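Local coordinates for oxidoreductase, NAD-binding/iron-sulfur cluster-binding protein (Nitratireductor pacificus pht-3B, PDB 6ZXU) that catalyses reductive dehalogenation, working with a bound cobalamin and two [4Fe-4S] clusters, at residues Glu108-Ser113 and Ser184-Trp189; Ala143-Val148 and Leu234-Thr239; Asp571-Thr576 and Leu696-Ser701. All blocks are in the same frame, centred on the assembly; numbering follows the deposited sequence.

Interaction 1: Glu108-Ser113 and Ser184-Trp189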
ATOM      1  N   GLU A 108      12.287 -16.820 -10.224  1.00 21.10           N
ATOM      2  CA  GLU A 108      10.962 -16.810  -9.554  1.00 23.01           C
ATOM      3  C   GLU A 108      10.865 -15.663  -8.563  1.00 21.05           C
ATOM      4  O   GLU A 108       9.930 -14.872  -8.610  1.00 23.20           O
ATOM      5  CB  GLU A 108      10.703 -18.138  -8.840  1.00 21.67           C
ATOM      6  CG  GLU A 108      10.552 -19.279  -9.881  1.00 26.33           C
ATOM      7  CD  GLU A 108      10.658 -20.676  -9.295  1.00 33.41           C
ATOM      8  OE1 GLU A 108      10.840 -20.822  -8.034  1.00 36.64           O
ATOM      9  OE2 GLU A 108      10.531 -21.629 -10.118  1.00 38.44           O
ATOM     10  N   ASN A 109      11.842 -15.559  -7.692  1.00 22.32           N
ATOM     11  CA  ASN A 109      11.861 -14.518  -6.648  1.00 20.71           C
ATOM     12  C   ASN A 109      11.822 -13.127  -7.183  1.00 20.78           C
ATOM     13  O   ASN A 109      11.126 -12.281  -6.681  1.00 21.21           O
ATOM     14  CB  ASN A 109      13.028 -14.728  -5.728  1.00 22.72           C
ATOM     15  CG  ASN A 109      13.262 -13.546  -4.813  1.00 20.06           C
ATOM     16  OD1 ASN A 109      14.053 -12.671  -5.138  1.00 17.56           O
ATOM     17  ND2 ASN A 109      12.596 -13.558  -3.649  1.00 18.00           N
ATOM     18  N   LEU A 110      12.573 -12.874  -8.229  1.00 19.64           N
ATOM     19  CA  LEU A 110      12.647 -11.544  -8.746  1.00 20.62           C
ATOM     20  C   LEU A 110      11.387 -11.188  -9.550  1.00 22.69           C
ATOM     21  O   LEU A 110      10.937 -10.051  -9.556  1.00 16.32           O
ATOM     22  CB  LEU A 110      13.887 -11.419  -9.585  1.00 21.46           C
ATOM     23  CG  LEU A 110      14.451 -10.083  -9.893  1.00 24.38           C
ATOM     24  CD1 LEU A 110      14.721  -9.277  -8.640  1.00 20.59           C
ATOM     25  CD2 LEU A 110      15.735 -10.247 -10.750  1.00 24.56           C
ATOM     26  N   LYS A 111      10.825 -12.168 -10.263  1.00 19.09           N
ATOM     27  CA  LYS A 111       9.524 -11.967 -10.915  1.00 20.32           C
ATOM     28  C   LYS A 111       8.398 -11.734  -9.921  1.00 15.27           C
ATOM     29  O   LYS A 111       7.619 -10.861 -10.093  1.00 16.30           O
ATOM     30  CB  LYS A 111       9.156 -13.184 -11.760  1.00 21.79           C
ATOM     31  CG  LYS A 111       9.917 -13.297 -13.049  1.00 23.69           C
ATOM     32  CD  LYS A 111       9.473 -14.622 -13.723  1.00 29.96           C
ATOM     33  CE  LYS A 111       9.468 -14.440 -15.199  1.00 35.41           C
ATOM     34  NZ  LYS A 111       9.117 -15.779 -15.770  1.00 39.30           N
ATOM     35  N   ALA A 112       8.397 -12.485  -8.833  1.00 17.58           N
ATOM     36  CA  ALA A 112       7.433 -12.289  -7.758  1.00 15.38           C
ATOM     37  C   ALA A 112       7.601 -10.918  -7.090  1.00 18.32           C
ATOM     38  O   ALA A 112       6.607 -10.277  -6.707  1.00 16.77           O
ATOM     39  CB  ALA A 112       7.567 -13.390  -6.719  1.00 15.44           C
ATOM     40  N   SER A 113       8.808 -10.420  -7.062  1.00 16.42           N
ATOM     41  CA  SER A 113       9.094  -9.089  -6.532  1.00 17.98           C
ATOM     42  C   SER A 113       8.493  -8.046  -7.402  1.00 18.34           C
ATOM     43  O   SER A 113       7.962  -7.066  -6.874  1.00 18.66           O
ATOM     44  CB  SER A 113      10.611  -8.843  -6.368  1.00 16.40           C
ATOM     45  OG  SER A 113      11.226  -9.759  -5.492  1.00 19.96           O
ATOM     46  N   SER A 184      16.346  -2.853  -8.814  1.00 20.36           N
ATOM     47  CA  SER A 184      17.796  -2.734  -8.945  1.00 19.49           C
ATOM     48  C   SER A 184      18.456  -2.536  -7.628  1.00 21.90           C
ATOM     49  O   SER A 184      19.470  -3.191  -7.316  1.00 21.62           O
ATOM     50  CB  SER A 184      18.158  -1.646  -9.935  1.00 21.45           C
ATOM     51  OG  SER A 184      17.855  -0.353  -9.490  1.00 22.45           O
ATOM     52  N   GLY A 185      17.855  -1.707  -6.758  1.00 19.21           N
ATOM     53  CA  GLY A 185      18.412  -1.559  -5.433  1.00 17.59           C
ATOM     54  C   GLY A 185      18.354  -2.767  -4.587  1.00 18.91           C
ATOM     55  O   GLY A 185      19.255  -3.025  -3.802  1.00 19.58           O
ATOM     56  N   TYR A 186      17.284  -3.540  -4.726  1.00 19.44           N
ATOM     57  CA  TYR A 186      17.154  -4.844  -4.035  1.00 18.49           C
ATOM     58  C   TYR A 186      18.277  -5.811  -4.430  1.00 19.61           C
ATOM     59  O   TYR A 186      18.895  -6.441  -3.559  1.00 18.57           O
ATOM     60  CB  TYR A 186      15.794  -5.503  -4.419  1.00 20.11           C
ATOM     61  CG  TYR A 186      15.625  -6.937  -4.114  1.00 18.21           C
ATOM     62  CD1 TYR A 186      15.783  -7.411  -2.828  1.00 17.67           C
ATOM     63  CD2 TYR A 186      15.250  -7.839  -5.094  1.00 19.85           C
ATOM     64  CE1 TYR A 186      15.593  -8.741  -2.521  1.00 20.39           C
ATOM     65  CE2 TYR A 186      15.014  -9.203  -4.809  1.00 19.05           C
ATOM     66  CZ  TYR A 186      15.170  -9.657  -3.536  1.00 20.33           C
ATOM     67  OH  TYR A 186      14.991 -10.993  -3.252  1.00 20.23           O
ATOM     68  N   VAL A 187      18.565  -5.915  -5.744  1.00 18.99           N
ATOM     69  CA  VAL A 187      19.654  -6.836  -6.208  1.00 19.44           C
ATOM     70  C   VAL A 187      21.037  -6.296  -5.730  1.00 19.98           C
ATOM     71  O   VAL A 187      21.878  -7.070  -5.290  1.00 20.69           O
ATOM     72  CB  VAL A 187      19.603  -6.994  -7.730  1.00 21.52           C
ATOM     73  CG1 VAL A 187      20.791  -7.762  -8.281  1.00 22.05           C
ATOM     74  CG2 VAL A 187      18.317  -7.693  -8.153  1.00 21.17           C
ATOM     75  N   ARG A 188      21.223  -4.985  -5.765  1.00 18.90           N
ATOM     76  CA  ARG A 188      22.451  -4.341  -5.242  1.00 21.32           C
ATOM     77  C   ARG A 188      22.669  -4.614  -3.764  1.00 21.46           C
ATOM     78  O   ARG A 188      23.778  -4.883  -3.323  1.00 23.29           O
ATOM     79  CB  ARG A 188      22.458  -2.869  -5.527  1.00 20.31           C
ATOM     80  CG  ARG A 188      22.706  -2.520  -6.976  1.00 22.05           C
ATOM     81  CD  ARG A 188      22.987  -1.047  -7.163  1.00 22.55           C
ATOM     82  NE  ARG A 188      21.863  -0.162  -6.729  1.00 25.06           N
ATOM     83  CZ  ARG A 188      20.904   0.302  -7.492  1.00 20.40           C
ATOM     84  NH1 ARG A 188      20.758  -0.061  -8.795  1.00 22.51           N
ATOM     85  NH2 ARG A 188      19.979   1.094  -6.964  1.00 24.84           N
ATOM     86  N   TRP A 189      21.602  -4.648  -2.982  1.00 22.38           N
ATOM     87  CA  TRP A 189      21.719  -5.001  -1.568  1.00 21.95           C
ATOM     88  C   TRP A 189      21.984  -6.457  -1.281  1.00 21.53           C
ATOM     89  O   TRP A 189      22.479  -6.819  -0.204  1.00 25.13           O
ATOM     90  CB  TRP A 189      20.471  -4.554  -0.809  1.00 25.19           C
ATOM     91  CG  TRP A 189      20.544  -3.133  -0.345  1.00 23.94           C
ATOM     92  CD1 TRP A 189      19.969  -2.007  -0.917  1.00 22.54           C
ATOM     93  CD2 TRP A 189      21.294  -2.679   0.774  1.00 26.06           C
ATOM     94  NE1 TRP A 189      20.294  -0.892  -0.179  1.00 25.02           N
ATOM     95  CE2 TRP A 189      21.094  -1.265   0.872  1.00 25.01           C
ATOM     96  CE3 TRP A 189      22.108  -3.332   1.736  1.00 26.59           C
ATOM     97  CZ2 TRP A 189      21.705  -0.483   1.866  1.00 27.16           C
ATOM     98  CZ3 TRP A 189      22.723  -2.534   2.761  1.00 28.37           C
ATOM     99  CH2 TRP A 189      22.504  -1.131   2.802  1.00 25.46           C
TER
HETATM  100  O   HOH W   1      13.032 -11.652  -1.382  1.00 19.17           O
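Tyr186 reaches out of helix 168-190 to Asn109 on helix 103-116, and its OH donates to Asn109 OD1 at 2.7 Å. With CG anti to the backbone N (chi1 165°), the ring leaves its helix toward Asn109. The amide oxygen comes to the ring edge near its plane, yet the amide and ring planes stand 43° apart. A water closes a small cycle: it accepts from Asn109 ND2 at 3.0 Å and donates to Tyr186 OH at 2.8 Å. At the same ring, Leu110 CD1 lies against the edge, 3.8 Å from Tyr186 CE2, and one branch of Val187, CG2, meets that methyl at 4.0 Å. A phenylalanine at Tyr186 would probably leave Asn109 OD1 without its donor and the water without its acceptor.

Further out, Asn109 ND2 also bonds to Trp640 O, fixing which end of the amide faces the phenol. Ser113 OG donates to Asn109 O, on the opposite face of that carbonyl from Ser113 N. The axes of the two short segments approach to 11.8 Å with N-to-C directions 144° apart, roughly antiparallel, and chiefly Tyr186 spans the gap. Leu110 and Ser184 also touch one face of the antiparallel sheet 121-126, 142-149, 232-239, 194-198, an alpha+beta layering.

Interaction 2: Ala143-Val148 and Leu234-Thr239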
ATOM      1  N   ALA A 143      18.614  -9.495 -18.107  1.00 25.02           N
ATOM      2  CA  ALA A 143      17.686  -8.449 -17.987  1.00 21.76           C
ATOM      3  C   ALA A 143      16.342  -9.014 -17.426  1.00 24.24           C
ATOM      4  O   ALA A 143      15.788  -9.992 -17.942  1.00 21.75           O
ATOM      5  CB  ALA A 143      17.461  -7.770 -19.284  1.00 21.49           C
ATOM      6  N   LEU A 144      15.881  -8.409 -16.327  1.00 21.67           N
ATOM      7  CA  LEU A 144      14.464  -8.466 -15.903  1.00 21.65           C
ATOM      8  C   LEU A 144      13.698  -7.380 -16.590  1.00 21.93           C
ATOM      9  O   LEU A 144      14.000  -6.227 -16.410  1.00 22.00           O
ATOM     10  CB  LEU A 144      14.359  -8.309 -14.420  1.00 22.22           C
ATOM     11  CG  LEU A 144      12.938  -8.397 -13.877  1.00 27.48           C
ATOM     12  CD1 LEU A 144      12.554  -9.800 -13.613  1.00 22.88           C
ATOM     13  CD2 LEU A 144      12.940  -7.658 -12.563  1.00 36.65           C
ATOM     14  N   VAL A 145      12.686  -7.768 -17.406  1.00 19.44           N
ATOM     15  CA  VAL A 145      11.938  -6.832 -18.187  1.00 18.09           C
ATOM     16  C   VAL A 145      10.505  -6.874 -17.655  1.00 19.02           C
ATOM     17  O   VAL A 145       9.985  -7.955 -17.366  1.00 18.47           O
ATOM     18  CB  VAL A 145      11.928  -7.194 -19.677  1.00 18.80           C
ATOM     19  CG1 VAL A 145      11.346  -6.091 -20.507  1.00 21.16           C
ATOM     20  CG2 VAL A 145      13.358  -7.497 -20.152  1.00 22.73           C
ATOM     21  N   PHE A 146       9.908  -5.714 -17.478  1.00 16.94           N
ATOM     22  CA  PHE A 146       8.529  -5.633 -17.002  1.00 16.48           C
ATOM     23  C   PHE A 146       7.781  -4.542 -17.677  1.00 17.93           C
ATOM     24  O   PHE A 146       8.359  -3.560 -18.127  1.00 19.44           O
ATOM     25  CB  PHE A 146       8.455  -5.520 -15.515  1.00 16.62           C
ATOM     26  CG  PHE A 146       9.083  -4.275 -14.995  1.00 18.21           C
ATOM     27  CD1 PHE A 146       8.335  -3.081 -14.992  1.00 20.99           C
ATOM     28  CD2 PHE A 146      10.347  -4.283 -14.469  1.00 20.24           C
ATOM     29  CE1 PHE A 146       8.890  -1.937 -14.468  1.00 21.47           C
ATOM     30  CE2 PHE A 146      10.936  -3.095 -14.000  1.00 23.55           C
ATOM     31  CZ  PHE A 146      10.210  -1.910 -14.025  1.00 21.09           C
ATOM     32  N   ALA A 147       6.466  -4.725 -17.801  1.00 17.77           N
ATOM     33  CA  ALA A 147       5.564  -3.750 -18.419  1.00 19.07           C
ATOM     34  C   ALA A 147       4.598  -3.300 -17.316  1.00 19.77           C
ATOM     35  O   ALA A 147       4.196  -4.065 -16.425  1.00 20.55           O
ATOM     36  CB  ALA A 147       4.787  -4.309 -19.569  1.00 20.27           C
ATOM     37  N   VAL A 148       4.249  -2.055 -17.375  1.00 18.19           N
ATOM     38  CA  VAL A 148       3.121  -1.546 -16.589  1.00 18.93           C
ATOM     39  C   VAL A 148       2.067  -1.080 -17.568  1.00 17.12           C
ATOM     40  O   VAL A 148       2.326  -0.230 -18.424  1.00 19.49           O
ATOM     41  CB  VAL A 148       3.595  -0.397 -15.625  1.00 16.69           C
ATOM     42  CG1 VAL A 148       2.401   0.328 -14.954  1.00 16.42           C
ATOM     43  CG2 VAL A 148       4.525  -0.945 -14.603  1.00 17.30           C
ATOM     44  N   LEU A 234       7.646   0.288 -20.430  1.00 20.76           N
ATOM     45  CA  LEU A 234       8.635  -0.705 -19.980  1.00 21.33           C
ATOM     46  C   LEU A 234       9.662  -0.207 -18.994  1.00 20.82           C
ATOM     47  O   LEU A 234      10.043   0.944 -19.030  1.00 21.23           O
ATOM     48  CB  LEU A 234       9.430  -1.233 -21.167  1.00 21.57           C
ATOM     49  CG  LEU A 234       8.603  -1.905 -22.251  1.00 22.95           C
ATOM     50  CD1 LEU A 234       9.453  -2.022 -23.536  1.00 23.57           C
ATOM     51  CD2 LEU A 234       8.156  -3.280 -21.762  1.00 22.89           C
ATOM     52  N   GLY A 235      10.068  -1.096 -18.088  1.00 21.62           N
ATOM     53  CA  GLY A 235      11.226  -0.909 -17.260  1.00 20.40           C
ATOM     54  C   GLY A 235      12.074  -2.179 -17.386  1.00 21.95           C
ATOM     55  O   GLY A 235      11.566  -3.250 -17.685  1.00 20.80           O
ATOM     56  N   VAL A 236      13.370  -2.043 -17.142  1.00 20.87           N
ATOM     57  CA  VAL A 236      14.366  -3.136 -17.218  1.00 20.30           C
ATOM     58  C   VAL A 236      15.333  -2.993 -16.061  1.00 20.34           C
ATOM     59  O   VAL A 236      15.706  -1.891 -15.646  1.00 18.86           O
ATOM     60  CB  VAL A 236      15.138  -3.108 -18.543  1.00 21.35           C
ATOM     61  CG1 VAL A 236      16.246  -4.132 -18.507  1.00 20.42           C
ATOM     62  CG2 VAL A 236      14.198  -3.328 -19.722  1.00 23.99           C
ATOM     63  N   VAL A 237      15.684  -4.110 -15.480  1.00 19.44           N
ATOM     64  CA  VAL A 237      16.832  -4.169 -14.601  1.00 22.02           C
ATOM     65  C   VAL A 237      17.873  -5.110 -15.260  1.00 23.48           C
ATOM     66  O   VAL A 237      17.605  -6.298 -15.487  1.00 23.31           O
ATOM     67  CB  VAL A 237      16.459  -4.707 -13.221  1.00 20.96           C
ATOM     68  CG1 VAL A 237      17.680  -4.830 -12.349  1.00 20.50           C
ATOM     69  CG2 VAL A 237      15.407  -3.787 -12.551  1.00 25.40           C
ATOM     70  N   THR A 238      19.078  -4.586 -15.552  1.00 23.37           N
ATOM     71  CA  THR A 238      20.151  -5.387 -16.082  1.00 21.29           C
ATOM     72  C   THR A 238      21.064  -5.726 -14.924  1.00 23.37           C
ATOM     73  O   THR A 238      21.273  -4.919 -13.997  1.00 24.37           O
ATOM     74  CB  THR A 238      20.960  -4.677 -17.179  1.00 24.75           C
ATOM     75  OG1 THR A 238      21.500  -3.447 -16.648  1.00 22.89           O
ATOM     76  CG2 THR A 238      20.093  -4.397 -18.371  1.00 24.11           C
ATOM     77  N   THR A 239      21.630  -6.909 -14.948  1.00 23.44           N
ATOM     78  CA  THR A 239      22.482  -7.356 -13.861  1.00 23.29           C
ATOM     79  C   THR A 239      23.352  -8.548 -14.302  1.00 24.47           C
ATOM     80  O   THR A 239      23.092  -9.181 -15.332  1.00 22.88           O
ATOM     81  CB  THR A 239      21.609  -7.747 -12.631  1.00 23.74           C
ATOM     82  OG1 THR A 239      22.429  -8.151 -11.532  1.00 25.21           O
ATOM     83  CG2 THR A 239      20.679  -8.902 -12.946  1.00 26.20           C
TER
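Leu144 and Val237, and next to them Phe146 and Gly235, are the hydrogen-bonded pairs that join the two central strands of a four-stranded antiparallel sheet. The segments 143-148 and 234-239 run 170° apart in N-to-C direction. Leu144 N meets Val237 O and Val237 N meets Leu144 O, both at 2.9 Å; Phe146 N with Gly235 O and Gly235 N with Phe146 O form the second pair of bonds, both at 3.0 Å. Between them lies the non-hydrogen-bonded pair Val145 and Val236, where Val236 CA adds a CA-H...O contact to Leu144 O.

The residues divide between two faces. Val145 and Val236 stand side by side and point the same way, with Val145 CG1 4.0 Å from Val236 CG2. The other branch of Val236, CG1, turns to Ala143 CB. At the far end of this face Leu234 extends CD2 between Ala147 CB and Val145 CG1. Helix 206-212 packs over this layer through Leu206, Leu209 and Ala210.

On the opposite face Leu144 and Val237 meet only loosely, beta carbon to beta carbon, and helix 168-190 covers them and Phe146 with Leu183, Ser184 and Ile179. The striking conformation is that of Phe146. Its CG sits between the backbone N and the carbonyl carbon (chi1 63°), which folds the ring across to the neighbouring strand instead of straight up from its own. There it lies over Gly235, whose lack of a side chain makes room: a beta carbon at that position would fall 2.3 Å from Phe146 CZ. The result is a CH-pi contact over the ring face, with Gly235 CA 3.9 Å from the ring centroid and 24° off the normal.

Interaction 3: Asp571-Thr576 and Leu696-Ser701. With SF4 (iron/sulfur cluster), chain E.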
ATOM      1  N   ASP A 571      -3.007  -1.909  23.297  1.00 14.31           N
ATOM      2  CA  ASP A 571      -1.832  -1.476  24.119  1.00 14.33           C
ATOM      3  C   ASP A 571      -0.683  -1.103  23.193  1.00 14.37           C
ATOM      4  O   ASP A 571       0.025  -1.956  22.684  1.00 16.61           O
ATOM      5  CB  ASP A 571      -1.413  -2.572  25.079  1.00 15.52           C
ATOM      6  CG  ASP A 571      -0.435  -2.084  26.137  1.00 18.12           C
ATOM      7  OD1 ASP A 571       0.534  -1.357  25.819  1.00 19.98           O
ATOM      8  OD2 ASP A 571      -0.670  -2.401  27.356  1.00 19.21           O
ATOM      9  N   VAL A 572      -0.520   0.186  22.967  1.00 12.86           N
ATOM     10  CA  VAL A 572       0.400   0.661  21.993  1.00 14.14           C
ATOM     11  C   VAL A 572       1.846   0.501  22.439  1.00 16.96           C
ATOM     12  O   VAL A 572       2.759   0.420  21.613  1.00 14.66           O
ATOM     13  CB  VAL A 572       0.086   2.098  21.527  1.00 13.94           C
ATOM     14  CG1 VAL A 572      -1.306   2.170  20.935  1.00 15.62           C
ATOM     15  CG2 VAL A 572       0.227   3.105  22.653  1.00 15.39           C
ATOM     16  N   GLU A 573       2.067   0.474  23.745  1.00 14.60           N
ATOM     17  CA  GLU A 573       3.418   0.199  24.250  1.00 15.62           C
ATOM     18  C   GLU A 573       3.848  -1.237  23.944  1.00 16.13           C
ATOM     19  O   GLU A 573       4.973  -1.447  23.466  1.00 17.77           O
ATOM     20  CB  GLU A 573       3.453   0.427  25.718  1.00 19.41           C
ATOM     21  CG  GLU A 573       4.803   0.089  26.338  1.00 22.96           C
ATOM     22  CD  GLU A 573       4.765   0.345  27.848  1.00 28.42           C
ATOM     23  OE1 GLU A 573       3.700   0.757  28.435  1.00 26.93           O
ATOM     24  OE2 GLU A 573       5.821   0.144  28.473  1.00 38.01           O
ATOM     25  N   LYS A 574       2.982  -2.204  24.179  1.00 14.89           N
ATOM     26  CA  LYS A 574       3.296  -3.607  23.873  1.00 16.08           C
ATOM     27  C   LYS A 574       3.467  -3.840  22.374  1.00 15.92           C
ATOM     28  O   LYS A 574       4.502  -4.420  21.935  1.00 13.32           O
ATOM     29  CB  LYS A 574       2.258  -4.540  24.401  1.00 17.22           C
ATOM     30  CG  LYS A 574       2.214  -4.616  25.899  1.00 19.89           C
ATOM     31  CD  LYS A 574       1.621  -5.922  26.404  1.00 20.63           C
ATOM     32  CE  LYS A 574       0.155  -5.953  26.132  1.00 17.84           C
ATOM     33  NZ  LYS A 574      -0.567  -7.065  26.824  1.00 17.28           N
ATOM     34  N   CYS A 575       2.562  -3.281  21.556  1.00 15.68           N
ATOM     35  CA  CYS A 575       2.710  -3.429  20.117  1.00 14.87           C
ATOM     36  C   CYS A 575       3.984  -2.708  19.620  1.00 14.69           C
ATOM     37  O   CYS A 575       4.821  -3.319  18.889  1.00 13.51           O
ATOM     38  CB  CYS A 575       1.465  -2.966  19.372  1.00 14.51           C
ATOM     39  SG  CYS A 575       1.688  -2.985  17.612  1.00 14.10           S
ATOM     40  N   THR A 576       4.264  -1.503  20.067  1.00 14.15           N
ATOM     41  CA  THR A 576       5.497  -0.853  19.633  1.00 14.14           C
ATOM     42  C   THR A 576       6.751  -1.678  19.937  1.00 14.48           C
ATOM     43  O   THR A 576       7.639  -1.876  19.089  1.00 12.93           O
ATOM     44  CB  THR A 576       5.659   0.571  20.278  1.00 14.02           C
ATOM     45  OG1 THR A 576       4.538   1.352  19.917  1.00 11.68           O
ATOM     46  CG2 THR A 576       6.885   1.266  19.722  1.00 14.06           C
ATOM     47  N   LEU A 696      10.945  10.978  28.231  1.00 25.91           N
ATOM     48  CA  LEU A 696       9.831  10.798  29.130  1.00 23.66           C
ATOM     49  C   LEU A 696       9.535   9.298  29.226  1.00 22.54           C
ATOM     50  O   LEU A 696       8.741   8.766  28.448  1.00 23.34           O
ATOM     51  CB  LEU A 696       8.588  11.601  28.651  1.00 27.53           C
ATOM     52  CG  LEU A 696       7.368  11.486  29.616  1.00 26.77           C
ATOM     53  CD1 LEU A 696       7.630  12.099  30.983  1.00 28.04           C
ATOM     54  CD2 LEU A 696       6.099  12.073  29.020  1.00 28.12           C
ATOM     55  N   PRO A 697      10.086   8.645  30.243  1.00 24.54           N
ATOM     56  CA  PRO A 697       9.855   7.192  30.390  1.00 24.52           C
ATOM     57  C   PRO A 697       8.373   6.871  30.410  1.00 25.89           C
ATOM     58  O   PRO A 697       7.593   7.579  31.071  1.00 25.17           O
ATOM     59  CB  PRO A 697      10.522   6.854  31.694  1.00 23.49           C
ATOM     60  CG  PRO A 697      11.619   7.915  31.818  1.00 24.18           C
ATOM     61  CD  PRO A 697      11.006   9.180  31.301  1.00 25.56           C
ATOM     62  N   VAL A 698       7.975   5.846  29.649  1.00 24.27           N
ATOM     63  CA  VAL A 698       6.551   5.573  29.536  1.00 24.19           C
ATOM     64  C   VAL A 698       6.005   5.174  30.931  1.00 26.97           C
ATOM     65  O   VAL A 698       6.567   4.326  31.616  1.00 27.35           O
ATOM     66  CB  VAL A 698       6.285   4.491  28.486  1.00 25.95           C
ATOM     67  CG1 VAL A 698       4.835   4.069  28.525  1.00 31.75           C
ATOM     68  CG2 VAL A 698       6.485   5.059  27.111  1.00 25.70           C
ATOM     69  N   ASP A 699       4.884   5.772  31.356  1.00 24.58           N
ATOM     70  CA  ASP A 699       4.341   5.490  32.680  1.00 23.21           C
ATOM     71  C   ASP A 699       3.358   4.330  32.614  1.00 23.45           C
ATOM     72  O   ASP A 699       2.153   4.534  32.582  1.00 23.37           O
ATOM     73  CB  ASP A 699       3.697   6.761  33.233  1.00 26.27           C
ATOM     74  CG  ASP A 699       3.084   6.558  34.633  1.00 31.73           C
ATOM     75  OD1 ASP A 699       3.261   5.459  35.221  1.00 29.43           O
ATOM     76  OD2 ASP A 699       2.349   7.477  35.147  1.00 35.75           O
ATOM     77  N   ARG A 700       3.858   3.126  32.696  1.00 20.92           N
ATOM     78  CA  ARG A 700       2.984   1.977  32.469  1.00 21.76           C
ATOM     79  C   ARG A 700       2.039   1.787  33.604  1.00 22.41           C
ATOM     80  O   ARG A 700       0.845   1.532  33.380  1.00 21.83           O
ATOM     81  CB  ARG A 700       3.809   0.719  32.212  1.00 25.73           C
ATOM     82  CG  ARG A 700       2.919  -0.437  31.842  1.00 25.13           C
ATOM     83  CD  ARG A 700       3.614  -1.448  30.972  1.00 26.09           C
ATOM     84  NE  ARG A 700       2.639  -2.478  30.613  1.00 26.08           N
ATOM     85  CZ  ARG A 700       1.886  -2.474  29.536  1.00 22.16           C
ATOM     86  NH1 ARG A 700       2.005  -1.523  28.624  1.00 21.70           N
ATOM     87  NH2 ARG A 700       1.025  -3.445  29.387  1.00 21.88           N
ATOM     88  N   SER A 701       2.482   1.886  34.835  1.00 19.71           N
ATOM     89  CA  SER A 701       1.495   1.684  35.910  1.00 22.24           C
ATOM     90  C   SER A 701       0.381   2.735  35.821  1.00 23.69           C
ATOM     91  O   SER A 701      -0.810   2.433  36.042  1.00 21.57           O
ATOM     92  CB  SER A 701       2.164   1.677  37.273  1.00 25.60           C
ATOM     93  OG  SER A 701       2.847   2.858  37.286  1.00 32.31           O
TER
HETATM   94 FE1  SF4 E 702       0.961  -4.993  16.852  1.00 14.59          FE
HETATM   95 FE2  SF4 E 702       1.526  -7.352  15.511  1.00 15.43          FE
HETATM   96 FE3  SF4 E 702      -1.029  -6.237  15.340  1.00 14.06          FE
HETATM   97 FE4  SF4 E 702      -0.137  -7.394  17.668  1.00 16.30          FE
HETATM   98  S1  SF4 E 702      -0.452  -8.369  15.716  1.00 17.80           S
HETATM   99  S2  SF4 E 702      -1.194  -5.416  17.415  1.00 17.65           S
HETATM  100  S3  SF4 E 702       2.063  -6.832  17.598  1.00 18.06           S
HETATM  101  S4  SF4 E 702       0.888  -5.324  14.675  1.00 17.87           S
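At the N-terminus of helix 572-581, the helix that carries a cluster ligand, the N-cap Asp571 and Glu573 of the first turn grip Arg700 in a salt-bridge network. Arg700 presents the end of its guanidinium to Asp571, one nitrogen to each oxygen: NH1 to OD1 at 3.2 Å and NH2 to OD2 at 2.8 Å. This end-on grip is not flat: the planes are tilted by 27°. OD1 uses its syn lone pair, whereas NH2 meets OD2 on the syn side but well out of the carboxylate plane. Glu573 approaches differently. Arg700 NH1 reaches Glu573 OE1 from above the carboxylate, at 2.8 Å, the planes being 76° apart.

The arginine arrives with CG anti to the backbone N (chi1 -174°) and an extended chain to NE, which carries CD past the Glu573 carboxylate. Val698 CG1 packs on the same oxygen, 3.5 Å from Glu573 OE1, and that oxygen also bonds to Tyr680 OH. Glu573 OE2 has a salt bridge to Lys577. The Lys574 chain crosses that of Arg700 at about a right angle, its CG 3.9 Å from Arg700 NH2, while its NZ bonds to Asn552 O.

Asp571 also caps the helix, OD1 accepting from Lys574 N at 3.1 Å from above the carboxylate plane, while OD2 takes a further bond from Ala678 N. The single positive charge of Arg700 lies between two carboxylates and probably offsets the repulsion between Asp571 and Glu573.

One turn along, Cys575 SG binds an iron of the cluster at 2.3 Å, and Val572, Cys575 and Thr576 touch cobalamin. The contact thus ties the start of helix 700-709, near the C-terminus, to the capped, cysteine-bearing helix of a 4Fe-4S dicluster ferredoxin-type domain.

Overall arrangement
Interactions 1 and 2 belong to one layered unit: their segments alternate along the chain, their centres lie about 11 Å apart, and they touch where Leu110 CG meets Leu144 CD2 at 3.9 Å and Val187 CG1 meets Thr239 OG1 at 3.7 Å. The helices of interaction 1 thus rest on the strands of interaction 2. Both lie away from the cobalamin and cluster sites. Interaction 3 is remote, its centre about 37 Å from that of interaction 1 and about 45 Å from that of interaction 2, across the chain's centre from the latter. It alone includes residues contacting cobalamin and an iron-sulfur cluster, with Val698 about 4 Å, side chain to side chain, from cobalamin-binding Phe317.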